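Long-range contact in SPbeta prophage-derived uncharacterized protein YopX (Bacillus subtilis, PDB 2I2L), which is of unknown function, is encoded by a prophage in the bacterial genome and forms a homodimer of beta strands and loops, with no helix: residues Leu23-Leu33 / Val45-Trp56. Residues are numbered along the deposited sequence; the frame is centred on the assembly and turned at random.
Sequences LIIKSNGDWTL and VDSTNRNAALMW
Residues 23-33 meet 45-56 where an antiparallel three-stranded meander packs, through Trp31, against strand 53-60 of the neighbouring four-stranded antiparallel sheet: a sheet-to-sheet contact centred on the Trp31 indole. Strands 31-36 and 41-46 form a hairpin, in which Leu33 N donates to Val45 O at 2.7 Å. On the opposite face of the meander from Leu33 and Val45, Thr32 and Asp46 point the same way, with Thr32 OG1 3.1 Å from Asp46 OD1. Beyond Asp46 the chain loops back, so that its two limbs enclose the indole. Trp31 CG stands between the backbone N and the carbonyl carbon (chi1 59°), which turns the indole in between Ser47 and Leu54: Ser47 CB lies over one face, 3.6 Å from the centroid of the five-membered ring of Trp31, and Leu54 CD1 covers the other at 3.7 Å, both CH-pi contacts. Leu23 and Leu54 approach tip to tip, CD2 to CD2 at 4.0 Å. Leu54 CD2 also lies above the centre of the Trp56 ring, whose NE1 donates to Asn2 O of the second subunit; edge strand 21-25 pairs antiparallel with a strand of that subunit. There Ile25 CD1 reaches the edge of the Trp56 ring, 4.1 Å from Trp56 CH2.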
loop_
_atom_site.group_PDB
_atom_site.type_symbol
_atom_site.label_atom_id
_atom_site.label_comp_id
_atom_site.label_asym_id
_atom_site.label_seq_id
_atom_site.Cartn_x
_atom_site.Cartn_y
_atom_site.Cartn_z
ATOM N N LEU B 23 -0.789 -5.934 14.554
ATOM C CA LEU B 23 0.418 -5.345 13.991
ATOM C C LEU B 23 0.655 -3.961 14.612
ATOM O O LEU B 23 -0.251 -3.130 14.668
ATOM C CB LEU B 23 0.257 -5.211 12.483
ATOM C CG LEU B 23 1.518 -4.790 11.738
ATOM C CD1 LEU B 23 2.599 -5.853 11.926
ATOM C CD2 LEU B 23 1.183 -4.605 10.256
ATOM N N ILE B 24 1.872 -3.710 15.071
ATOM C CA ILE B 24 2.173 -2.429 15.699
ATOM C C ILE B 24 3.248 -1.635 14.975
ATOM O O ILE B 24 4.409 -2.039 14.938
ATOM C CB ILE B 24 2.654 -2.607 17.180
ATOM C CG1 ILE B 24 1.817 -3.683 17.884
ATOM C CG2 ILE B 24 2.583 -1.264 17.923
ATOM C CD1 ILE B 24 0.307 -3.450 17.830
ATOM N N ILE B 25 2.865 -0.489 14.432
ATOM C CA ILE B 25 3.809 0.373 13.739
ATOM C C ILE B 25 4.303 1.458 14.706
ATOM O O ILE B 25 3.510 2.248 15.220
ATOM C CB ILE B 25 3.144 1.058 12.531
ATOM C CG1 ILE B 25 2.847 0.030 11.444
ATOM C CG2 ILE B 25 4.049 2.156 12.004
ATOM C CD1 ILE B 25 2.013 0.567 10.335
ATOM N N LYS B 26 5.604 1.501 14.962
ATOM C CA LYS B 26 6.129 2.512 15.868
ATOM C C LYS B 26 6.563 3.773 15.135
ATOM O O LYS B 26 6.708 3.784 13.906
ATOM C CB LYS B 26 7.302 1.965 16.681
ATOM C CG LYS B 26 6.979 1.684 18.150
ATOM C CD LYS B 26 6.511 0.244 18.396
ATOM C CE LYS B 26 6.294 -0.050 19.902
ATOM N NZ LYS B 26 6.065 -1.517 20.192
ATOM N N SER B 27 6.782 4.835 15.907
ATOM C CA SER B 27 7.183 6.124 15.357
ATOM C C SER B 27 8.491 6.108 14.596
ATOM O O SER B 27 8.683 6.902 13.681
ATOM C CB SER B 27 7.284 7.171 16.459
ATOM O OG SER B 27 7.590 8.429 15.886
ATOM N N ASN B 28 9.401 5.220 14.978
ATOM C CA ASN B 28 10.682 5.147 14.291
ATOM C C ASN B 28 10.536 4.346 13.003
ATOM O O ASN B 28 11.524 4.069 12.305
ATOM C CB ASN B 28 11.727 4.483 15.178
ATOM C CG ASN B 28 11.424 3.038 15.430
ATOM O OD1 ASN B 28 12.324 2.249 15.715
ATOM N ND2 ASN B 28 10.145 2.675 15.338
ATOM N N GLY B 29 9.298 3.958 12.706
ATOM C CA GLY B 29 9.027 3.205 11.499
ATOM C C GLY B 29 9.110 1.711 11.685
ATOM O O GLY B 29 8.817 0.963 10.756
ATOM N N ASP B 30 9.517 1.267 12.868
ATOM C CA ASP B 30 9.602 -0.167 13.125
ATOM C C ASP B 30 8.206 -0.726 13.306
ATOM O O ASP B 30 7.257 0.013 13.583
ATOM C CB ASP B 30 10.394 -0.460 14.397
ATOM C CG ASP B 30 11.827 0.004 14.315
ATOM O OD1 ASP B 30 12.248 0.446 13.215
ATOM O OD2 ASP B 30 12.526 -0.079 15.356
ATOM N N TRP B 31 8.084 -2.036 13.148
ATOM C CA TRP B 31 6.807 -2.690 13.331
ATOM C C TRP B 31 7.015 -3.917 14.195
ATOM O O TRP B 31 8.138 -4.396 14.346
ATOM C CB TRP B 31 6.190 -3.082 11.989
ATOM C CG TRP B 31 7.022 -4.002 11.157
ATOM C CD1 TRP B 31 7.745 -3.671 10.057
ATOM C CD2 TRP B 31 7.148 -5.418 11.311
ATOM N NE1 TRP B 31 8.305 -4.790 9.507
ATOM C CE2 TRP B 31 7.956 -5.877 10.251
ATOM C CE3 TRP B 31 6.653 -6.347 12.242
ATOM C CZ2 TRP B 31 8.284 -7.224 10.085
ATOM C CZ3 TRP B 31 6.977 -7.698 12.082
ATOM C CH2 TRP B 31 7.787 -8.124 11.006
ATOM N N THR B 32 5.932 -4.422 14.770
ATOM C CA THR B 32 6.011 -5.592 15.631
ATOM C C THR B 32 4.727 -6.391 15.589
ATOM O O THR B 32 3.653 -5.860 15.857
ATOM C CB THR B 32 6.227 -5.189 17.080
ATOM O OG1 THR B 32 7.443 -4.441 17.195
ATOM C CG2 THR B 32 6.277 -6.425 17.960
ATOM N N LEU B 33 4.827 -7.669 15.268
ATOM C CA LEU B 33 3.635 -8.485 15.238
ATOM C C LEU B 33 3.367 -9.002 16.645
ATOM O O LEU B 33 4.163 -9.759 17.186
ATOM C CB LEU B 33 3.807 -9.664 14.292
ATOM C CG LEU B 33 2.532 -10.502 14.225
ATOM C CD1 LEU B 33 1.479 -9.767 13.404
ATOM C CD2 LEU B 33 2.838 -11.859 13.611
ATOM N N VAL B 45 6.998 -11.379 16.231
ATOM C CA VAL B 45 8.159 -10.957 15.459
ATOM C C VAL B 45 8.284 -9.453 15.380
ATOM O O VAL B 45 7.323 -8.724 15.606
ATOM C CB VAL B 45 8.149 -11.481 14.016
ATOM C CG1 VAL B 45 9.178 -12.579 13.872
ATOM C CG2 VAL B 45 6.766 -11.968 13.639
ATOM N N ASP B 46 9.494 -9.010 15.045
ATOM C CA ASP B 46 9.837 -7.601 14.923
ATOM C C ASP B 46 10.354 -7.317 13.546
ATOM O O ASP B 46 10.494 -8.207 12.725
ATOM C CB ASP B 46 10.943 -7.245 15.900
ATOM C CG ASP B 46 10.475 -7.255 17.319
ATOM O OD1 ASP B 46 9.967 -6.215 17.769
ATOM O OD2 ASP B 46 10.594 -8.302 17.984
ATOM N N SER B 47 10.640 -6.053 13.303
ATOM C CA SER B 47 11.198 -5.630 12.037
ATOM C C SER B 47 12.708 -5.836 12.212
ATOM O O SER B 47 13.470 -5.817 11.248
ATOM C CB SER B 47 10.876 -4.148 11.794
ATOM O OG SER B 47 11.324 -3.324 12.869
ATOM N N THR B 48 13.121 -6.043 13.462
ATOM C CA THR B 48 14.528 -6.249 13.803
ATOM C C THR B 48 15.045 -7.538 13.189
ATOM O O THR B 48 16.142 -7.570 12.637
ATOM C CB THR B 48 14.747 -6.319 15.339
ATOM O OG1 THR B 48 13.934 -7.358 15.901
ATOM C CG2 THR B 48 14.394 -4.993 15.985
ATOM N N ASN B 49 14.254 -8.602 13.304
ATOM C CA ASN B 49 14.619 -9.888 12.735
ATOM C C ASN B 49 14.623 -9.680 11.219
ATOM O O ASN B 49 13.569 -9.678 10.575
ATOM C CB ASN B 49 13.576 -10.926 13.126
ATOM C CG ASN B 49 13.865 -12.292 12.545
ATOM O OD1 ASN B 49 14.309 -12.412 11.399
ATOM N ND2 ASN B 49 13.593 -13.338 13.326
ATOM N N ARG B 50 15.811 -9.493 10.650
ATOM C CA ARG B 50 15.938 -9.241 9.220
ATOM C C ARG B 50 15.490 -10.409 8.339
ATOM O O ARG B 50 15.532 -10.318 7.115
ATOM C CB ARG B 50 17.378 -8.836 8.893
ATOM N N ASN B 51 15.078 -11.510 8.955
ATOM C CA ASN B 51 14.598 -12.660 8.189
ATOM C C ASN B 51 13.137 -12.391 7.854
ATOM O O ASN B 51 12.697 -12.574 6.711
ATOM C CB ASN B 51 14.693 -13.954 9.012
ATOM C CG ASN B 51 16.107 -14.522 9.060
ATOM O OD1 ASN B 51 17.061 -13.825 9.423
ATOM N ND2 ASN B 51 16.244 -15.798 8.700
ATOM N N ALA B 52 12.405 -11.943 8.878
ATOM C CA ALA B 52 10.976 -11.619 8.799
ATOM C C ALA B 52 10.678 -10.454 7.865
ATOM O O ALA B 52 11.529 -9.594 7.636
ATOM C CB ALA B 52 10.449 -11.311 10.192
ATOM N N ALA B 53 9.458 -10.426 7.342
ATOM C CA ALA B 53 9.060 -9.363 6.427
ATOM C C ALA B 53 7.576 -8.982 6.504
ATOM O O ALA B 53 6.704 -9.851 6.628
ATOM C CB ALA B 53 9.420 -9.760 4.994
ATOM N N LEU B 54 7.308 -7.677 6.425
ATOM C CA LEU B 54 5.948 -7.134 6.453
ATOM C C LEU B 54 5.485 -6.916 4.999
ATOM O O LEU B 54 6.115 -6.173 4.246
ATOM C CB LEU B 54 5.932 -5.788 7.198
ATOM C CG LEU B 54 4.666 -5.324 7.945
ATOM C CD1 LEU B 54 4.798 -3.867 8.305
ATOM C CD2 LEU B 54 3.427 -5.519 7.097
HETATM N N MSE B 55 4.391 -7.568 4.610
HETATM C CA MSE B 55 3.836 -7.425 3.261
HETATM C C MSE B 55 2.373 -6.942 3.275
HETATM O O MSE B 55 1.479 -7.592 3.840
HETATM C CB MSE B 55 3.922 -8.750 2.522
HETATM C CG MSE B 55 5.337 -9.274 2.361
HETATM SE SE MSE B 55 5.317 -11.222 2.318
HETATM C CE MSE B 55 5.133 -11.508 4.223
ATOM N N TRP B 56 2.134 -5.793 2.651
ATOM C CA TRP B 56 0.788 -5.243 2.592
ATOM C C TRP B 56 -0.053 -5.875 1.494
ATOM O O TRP B 56 0.464 -6.464 0.531
ATOM C CB TRP B 56 0.828 -3.736 2.358
ATOM C CG TRP B 56 1.502 -2.980 3.439
ATOM C CD1 TRP B 56 2.672 -2.296 3.340
ATOM C CD2 TRP B 56 1.038 -2.796 4.783
ATOM N NE1 TRP B 56 2.971 -1.695 4.541
ATOM C CE2 TRP B 56 1.985 -1.986 5.443
ATOM C CE3 TRP B 56 -0.085 -3.232 5.490
ATOM C CZ2 TRP B 56 1.842 -1.598 6.780
ATOM C CZ3 TRP B 56 -0.227 -2.842 6.823
ATOM C CH2 TRP B 56 0.736 -2.034 7.450
#